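Local coordinates for multifunctional non-homologous end joining DNA repair protein LigD (Mycobacterium tuberculosis, PDB 2IRU) that probably repairs DNA double-strand breaks together with Ku by non-homologous end joining, this chain being its manganese-dependent polymerase domain, at residues A[33-36]-A[37-41]; A[151-154]-A[155-159]. All blocks are in the same frame, centred on the assembly; numbering follows the deposited sequence.

Both contacts are local, each made along a single helix of the LigD primase-polymerase domain, and neither closes a loop because its two segments are consecutive. From the N terminus the chain first forms contact 1 in helix 29-47, then, after three strands of the four-stranded antiparallel sheet and helix 99-107, contact 2 in helix 149-164, which follows the long strand 129-143. The contacts lie in series, without nesting or crossing, their centres about 31 Å apart. Contact 1 belongs to a cluster of helices with 99-107 and 273-283; contact 2 belongs to the helical cover of the larger mixed sheet. Thus they mark two separate parts of the domain.

Contact 1 of 2, residues A[33-36]-A[37-41]; sequences FDYY and AGVAE
Tyr35 and Val39, one helical turn apart, carry the side-chain contact of 33-36 with 37-41. The Tyr35 ring swings along the helix toward the later turn because its CG stands anti to the backbone N (chi1 171°), and both methyls of Val39 lie over one and the same face of the ring. Val39 CG1 sits over its outer half, 3.4 Å from Tyr35 CE1, and remains close to CZ and OH. Val39 CG2 lies 4.3 Å from the Tyr35 ring centroid, 27° off the normal, a CH-pi contact over the face. That methyl occupies the crowded position between the backbone N and the carbonyl carbon, and from there it also approaches Tyr36 CD1 at 4.0 Å, obliquely to the ring. Tyr35 CD2 rests over the centre of one face of the Tyr36 ring, 4.0 Å above its plane. Alongside these groups runs the helical ladder. Ala37 N donates to Phe33 O at 3.0 Å and Gly38 N to Asp34 O at 2.9 Å; Val39 N reaches Tyr35 O, also at 2.9 Å. The same residue pair is therefore joined through both backbone and side chains. The phenol ends are held outside this helix: Tyr35 OH bonds to Tyr244 O, and the Tyr36 hydroxyl to both Leu111 O and Leu246 N. The Tyr36 side chain is about 8 Å from that of Arg247 and slightly farther from that of His114, both of which probably bind the polymerase substrate. Tyr35 and Val39 pack on helix 273-283 through Leu277, joined by Val276 and Ile280, whereas Phe33 and Ala40 meet helix 99-107, placing helix 29-47 against both of these helices.

Contact 2 of 2, residues A[151-154]-A[155-159]; sequences QLAE and VARAV
Arg157 starts with CG beside its backbone N (chi1 -71°), and a bend at chi3 (-53°) folds its guanidinium back over the preceding turn, onto Ala153 and Glu154. The flat group lies on the backbone: Glu154 CA is 3.4 Å from its plane, toward the rim, and Ala153 O is on the same face. Its two terminal nitrogens divide the contact, NH1 coming within 3.4 Å of Ala153 CB and NH2 within 3.4 Å of Glu154 CA. Glu154 is extended, and its carboxylate stays apart, OE1 lying 5.5 Å from Arg157 NH2; at that separation the opposite charges probably attract only weakly, and no salt bridge forms. Ala153 O also accepts the Arg157 backbone N at 2.9 Å, so main chain and side chain of the arginine converge on one turn. The same ladder pairs Val155 N with Gln151 O, Ala156 N with Leu152 O and Ala158 N with Glu154 O. Val155 CG2 sits beside its own backbone N and close against Gln151 O, at 3.2 Å. Gln151 NE2 bonds to Gly225 O, linking the helix to the chain before strand 227-230. Val155 packs on that strand and on Leu206 of helix 192-209, while Ala156 meets Leu141 of strand 129-143 and Leu180 and Leu182 of strand 180-186. Leu141 and Leu180 belong to stretches that probably bind the polymerase substrate, so helix 149-164 backs that part of the active site on the larger mixed sheet.

Contact 1 of 2, residues A[33-36]-A[37-41]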
ATOM      1  N   PHE A  33     -16.706   3.091  -6.970  1.00  7.01           N
ATOM      2  CA  PHE A  33     -16.533   4.400  -7.620  1.00  7.44           C
ATOM      3  C   PHE A  33     -16.656   5.512  -6.575  1.00  6.69           C
ATOM      4  O   PHE A  33     -15.816   6.425  -6.471  1.00  7.51           O
ATOM      5  CB  PHE A  33     -17.593   4.531  -8.728  1.00  7.13           C
ATOM      6  CG  PHE A  33     -17.316   5.620  -9.766  1.00 10.15           C
ATOM      7  CD1 PHE A  33     -16.329   5.460 -10.749  1.00  8.45           C
ATOM      8  CD2 PHE A  33     -18.151   6.737  -9.830  1.00 13.13           C
ATOM      9  CE1 PHE A  33     -16.164   6.446 -11.755  1.00  9.20           C
ATOM     10  CE2 PHE A  33     -17.975   7.711 -10.831  1.00 13.92           C
ATOM     11  CZ  PHE A  33     -16.981   7.546 -11.779  1.00 12.39           C
ATOM     12  N   ASP A  34     -17.694   5.415  -5.745  1.00  6.85           N
ATOM     13  CA  ASP A  34     -17.913   6.450  -4.744  1.00  7.98           C
ATOM     14  C   ASP A  34     -16.827   6.353  -3.678  1.00  7.25           C
ATOM     15  O   ASP A  34     -16.384   7.353  -3.166  1.00  8.08           O
ATOM     16  CB  ASP A  34     -19.317   6.319  -4.132  1.00  8.18           C
ATOM     17  CG  ASP A  34     -20.414   6.948  -5.026  1.00 11.83           C
ATOM     18  OD1 ASP A  34     -20.089   7.626  -6.037  1.00 13.08           O
ATOM     19  OD2 ASP A  34     -21.610   6.785  -4.689  1.00 17.15           O
ATOM     20  N   TYR A  35     -16.404   5.146  -3.350  1.00  6.43           N
ATOM     21  CA  TYR A  35     -15.350   5.017  -2.343  1.00  6.33           C
ATOM     22  C   TYR A  35     -14.055   5.692  -2.766  1.00  6.60           C
ATOM     23  O   TYR A  35     -13.467   6.490  -2.000  1.00  6.58           O
ATOM     24  CB  TYR A  35     -15.098   3.558  -1.993  1.00  7.18           C
ATOM     25  CG  TYR A  35     -13.873   3.427  -1.129  1.00  5.92           C
ATOM     26  CD1 TYR A  35     -13.918   3.709   0.260  1.00  7.06           C
ATOM     27  CD2 TYR A  35     -12.653   3.012  -1.683  1.00  6.31           C
ATOM     28  CE1 TYR A  35     -12.747   3.564   1.074  1.00  5.99           C
ATOM     29  CE2 TYR A  35     -11.470   2.895  -0.894  1.00  8.24           C
ATOM     30  CZ  TYR A  35     -11.528   3.169   0.480  1.00  5.18           C
ATOM     31  OH  TYR A  35     -10.400   3.112   1.286  1.00  7.19           O
ATOM     32  N   TYR A  36     -13.607   5.394  -3.989  1.00  7.28           N
ATOM     33  CA  TYR A  36     -12.325   5.950  -4.426  1.00  6.77           C
ATOM     34  C   TYR A  36     -12.463   7.500  -4.609  1.00  8.14           C
ATOM     35  O   TYR A  36     -11.520   8.267  -4.344  1.00  9.19           O
ATOM     36  CB  TYR A  36     -11.834   5.224  -5.671  1.00  7.30           C
ATOM     37  CG  TYR A  36     -11.029   3.987  -5.322  1.00  6.82           C
ATOM     38  CD1 TYR A  36      -9.913   4.099  -4.466  1.00  7.26           C
ATOM     39  CD2 TYR A  36     -11.344   2.739  -5.842  1.00  7.21           C
ATOM     40  CE1 TYR A  36      -9.135   2.993  -4.128  1.00  8.86           C
ATOM     41  CE2 TYR A  36     -10.561   1.601  -5.515  1.00  6.80           C
ATOM     42  CZ  TYR A  36      -9.453   1.753  -4.652  1.00  5.43           C
ATOM     43  OH  TYR A  36      -8.682   0.657  -4.273  1.00  8.08           O
ATOM     44  N   ALA A  37     -13.644   7.969  -5.005  1.00  7.87           N
ATOM     45  CA  ALA A  37     -13.888   9.421  -4.961  1.00  7.96           C
ATOM     46  C   ALA A  37     -13.750   9.982  -3.559  1.00  7.53           C
ATOM     47  O   ALA A  37     -13.165  11.062  -3.370  1.00  7.65           O
ATOM     48  CB  ALA A  37     -15.264   9.744  -5.515  1.00  7.65           C
ATOM     49  N   GLY A  38     -14.308   9.271  -2.586  1.00  7.01           N
ATOM     50  CA  GLY A  38     -14.354   9.752  -1.185  1.00  6.58           C
ATOM     51  C   GLY A  38     -12.974   9.792  -0.554  1.00  7.70           C
ATOM     52  O   GLY A  38     -12.697  10.644   0.304  1.00  7.05           O
ATOM     53  N   VAL A  39     -12.132   8.837  -0.957  1.00  6.07           N
ATOM     54  CA  VAL A  39     -10.764   8.758  -0.383  1.00  6.75           C
ATOM     55  C   VAL A  39      -9.701   9.481  -1.206  1.00  6.54           C
ATOM     56  O   VAL A  39      -8.549   9.578  -0.749  1.00  6.22           O
ATOM     57  CB  VAL A  39     -10.284   7.294  -0.039  1.00  7.17           C
ATOM     58  CG1 VAL A  39     -11.250   6.591   0.944  1.00  9.83           C
ATOM     59  CG2 VAL A  39      -9.975   6.465  -1.299  1.00  7.45           C
ATOM     60  N   ALA A  40     -10.064  10.002  -2.389  1.00  6.82           N
ATOM     61  CA  ALA A  40      -9.042  10.572  -3.277  1.00  7.44           C
ATOM     62  C   ALA A  40      -8.126  11.569  -2.552  1.00  7.50           C
ATOM     63  O   ALA A  40      -6.898  11.492  -2.676  1.00  7.62           O
ATOM     64  CB  ALA A  40      -9.672  11.241  -4.542  1.00  6.74           C
ATOM     65  N   GLU A  41      -8.727  12.513  -1.830  1.00  8.17           N
ATOM     66  CA  GLU A  41      -7.960  13.618  -1.247  1.00 10.94           C
ATOM     67  C   GLU A  41      -6.872  13.075  -0.343  1.00 10.12           C
ATOM     68  O   GLU A  41      -5.725  13.547  -0.413  1.00 11.56           O
ATOM     69  CB  GLU A  41      -8.859  14.558  -0.462  1.00 10.99           C
ATOM     70  CG  GLU A  41      -8.142  15.840   0.060  1.00 14.79           C
ATOM     71  CD  GLU A  41      -8.979  16.639   1.084  1.00 15.54           C
ATOM     72  OE1 GLU A  41     -10.204  16.365   1.221  1.00 22.90           O
ATOM     73  OE2 GLU A  41      -8.415  17.567   1.724  1.00 20.54           O
TER

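Contact 2 of 2, residues A[151-154]-A[155-159]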
ATOM      1  N   GLN A 151       0.642  -9.655  20.773  1.00 18.66           N
ATOM      2  CA  GLN A 151       2.009  -9.946  20.299  1.00 17.99           C
ATOM      3  C   GLN A 151       2.364  -9.118  19.057  1.00 18.20           C
ATOM      4  O   GLN A 151       3.443  -8.536  18.995  1.00 17.15           O
ATOM      5  CB  GLN A 151       2.246 -11.453  20.045  1.00 18.12           C
ATOM      6  CG  GLN A 151       3.696 -11.762  19.569  1.00 18.28           C
ATOM      7  CD  GLN A 151       3.961 -13.232  19.190  1.00 17.34           C
ATOM      8  OE1 GLN A 151       3.241 -14.139  19.604  1.00 18.02           O
ATOM      9  NE2 GLN A 151       5.014 -13.459  18.396  1.00 12.21           N
ATOM     10  N   LEU A 152       1.460  -9.086  18.077  1.00 17.78           N
ATOM     11  CA  LEU A 152       1.667  -8.335  16.837  1.00 18.02           C
ATOM     12  C   LEU A 152       1.825  -6.831  17.133  1.00 17.90           C
ATOM     13  O   LEU A 152       2.684  -6.147  16.560  1.00 17.07           O
ATOM     14  CB  LEU A 152       0.521  -8.607  15.850  1.00 17.40           C
ATOM     15  CG  LEU A 152       0.468  -7.882  14.489  1.00 17.69           C
ATOM     16  CD1 LEU A 152       1.632  -8.271  13.614  1.00 18.28           C
ATOM     17  CD2 LEU A 152      -0.832  -8.193  13.772  1.00 18.86           C
ATOM     18  N   ALA A 153       1.011  -6.341  18.071  1.00 18.06           N
ATOM     19  CA  ALA A 153       1.052  -4.945  18.503  1.00 17.80           C
ATOM     20  C   ALA A 153       2.348  -4.631  19.212  1.00 17.82           C
ATOM     21  O   ALA A 153       2.951  -3.585  18.958  1.00 17.08           O
ATOM     22  CB  ALA A 153      -0.150  -4.624  19.425  1.00 17.02           C
ATOM     23  N   GLU A 154       2.755  -5.524  20.127  1.00 16.82           N
ATOM     24  CA  GLU A 154       4.006  -5.355  20.848  1.00 16.93           C
ATOM     25  C   GLU A 154       5.158  -5.324  19.859  1.00 14.94           C
ATOM     26  O   GLU A 154       6.058  -4.493  19.996  1.00 15.69           O
ATOM     27  CB  GLU A 154       4.233  -6.458  21.879  1.00 16.58           C
ATOM     28  CG  GLU A 154       5.625  -6.365  22.515  1.00 17.98           C
ATOM     29  CD  GLU A 154       5.909  -7.445  23.566  1.00 18.76           C
ATOM     30  OE1 GLU A 154       5.066  -8.343  23.780  1.00 20.00           O
ATOM     31  OE2 GLU A 154       7.002  -7.371  24.171  1.00 19.98           O
ATOM     32  N   VAL A 155       5.128  -6.225  18.868  1.00 14.47           N
ATOM     33  CA  VAL A 155       6.184  -6.242  17.853  1.00 13.22           C
ATOM     34  C   VAL A 155       6.157  -4.919  17.057  1.00 13.18           C
ATOM     35  O   VAL A 155       7.204  -4.316  16.839  1.00 13.61           O
ATOM     36  CB  VAL A 155       6.137  -7.502  16.940  1.00 13.06           C
ATOM     37  CG1 VAL A 155       7.167  -7.406  15.788  1.00 13.57           C
ATOM     38  CG2 VAL A 155       6.384  -8.782  17.792  1.00 11.85           C
ATOM     39  N   ALA A 156       4.973  -4.450  16.659  1.00 13.07           N
ATOM     40  CA  ALA A 156       4.906  -3.141  15.969  1.00 13.12           C
ATOM     41  C   ALA A 156       5.495  -1.986  16.784  1.00 13.15           C
ATOM     42  O   ALA A 156       6.265  -1.160  16.240  1.00 12.58           O
ATOM     43  CB  ALA A 156       3.473  -2.822  15.516  1.00 14.18           C
ATOM     44  N   ARG A 157       5.137  -1.942  18.071  1.00 13.23           N
ATOM     45  CA  ARG A 157       5.617  -0.890  18.973  1.00 13.89           C
ATOM     46  C   ARG A 157       7.132  -0.987  19.121  1.00 13.56           C
ATOM     47  O   ARG A 157       7.823   0.027  19.248  1.00 14.30           O
ATOM     48  CB  ARG A 157       4.884  -0.927  20.322  1.00 13.28           C
ATOM     49  CG  ARG A 157       3.415  -0.471  20.258  1.00 14.19           C
ATOM     50  CD  ARG A 157       2.790  -0.347  21.652  1.00 15.71           C
ATOM     51  NE  ARG A 157       2.956  -1.572  22.425  1.00 18.08           N
ATOM     52  CZ  ARG A 157       2.063  -2.557  22.494  1.00 19.03           C
ATOM     53  NH1 ARG A 157       0.911  -2.471  21.837  1.00 20.65           N
ATOM     54  NH2 ARG A 157       2.329  -3.625  23.253  1.00 21.22           N
ATOM     55  N   ALA A 158       7.651  -2.216  19.090  1.00 13.80           N
ATOM     56  CA  ALA A 158       9.097  -2.435  19.141  1.00 14.35           C
ATOM     57  C   ALA A 158       9.831  -1.937  17.897  1.00 14.09           C
ATOM     58  O   ALA A 158      10.929  -1.353  17.999  1.00 15.13           O
ATOM     59  CB  ALA A 158       9.397  -3.901  19.423  1.00 14.31           C
ATOM     60  N   VAL A 159       9.239  -2.159  16.719  1.00 13.29           N
ATOM     61  CA  VAL A 159       9.779  -1.593  15.498  1.00 14.03           C
ATOM     62  C   VAL A 159       9.772  -0.065  15.606  1.00 13.17           C
ATOM     63  O   VAL A 159      10.789   0.590  15.347  1.00 13.46           O
ATOM     64  CB  VAL A 159       8.968  -2.036  14.245  1.00 12.77           C
ATOM     65  CG1 VAL A 159       9.542  -1.367  12.999  1.00 14.41           C
ATOM     66  CG2 VAL A 159       8.971  -3.559  14.130  1.00 14.65           C
TER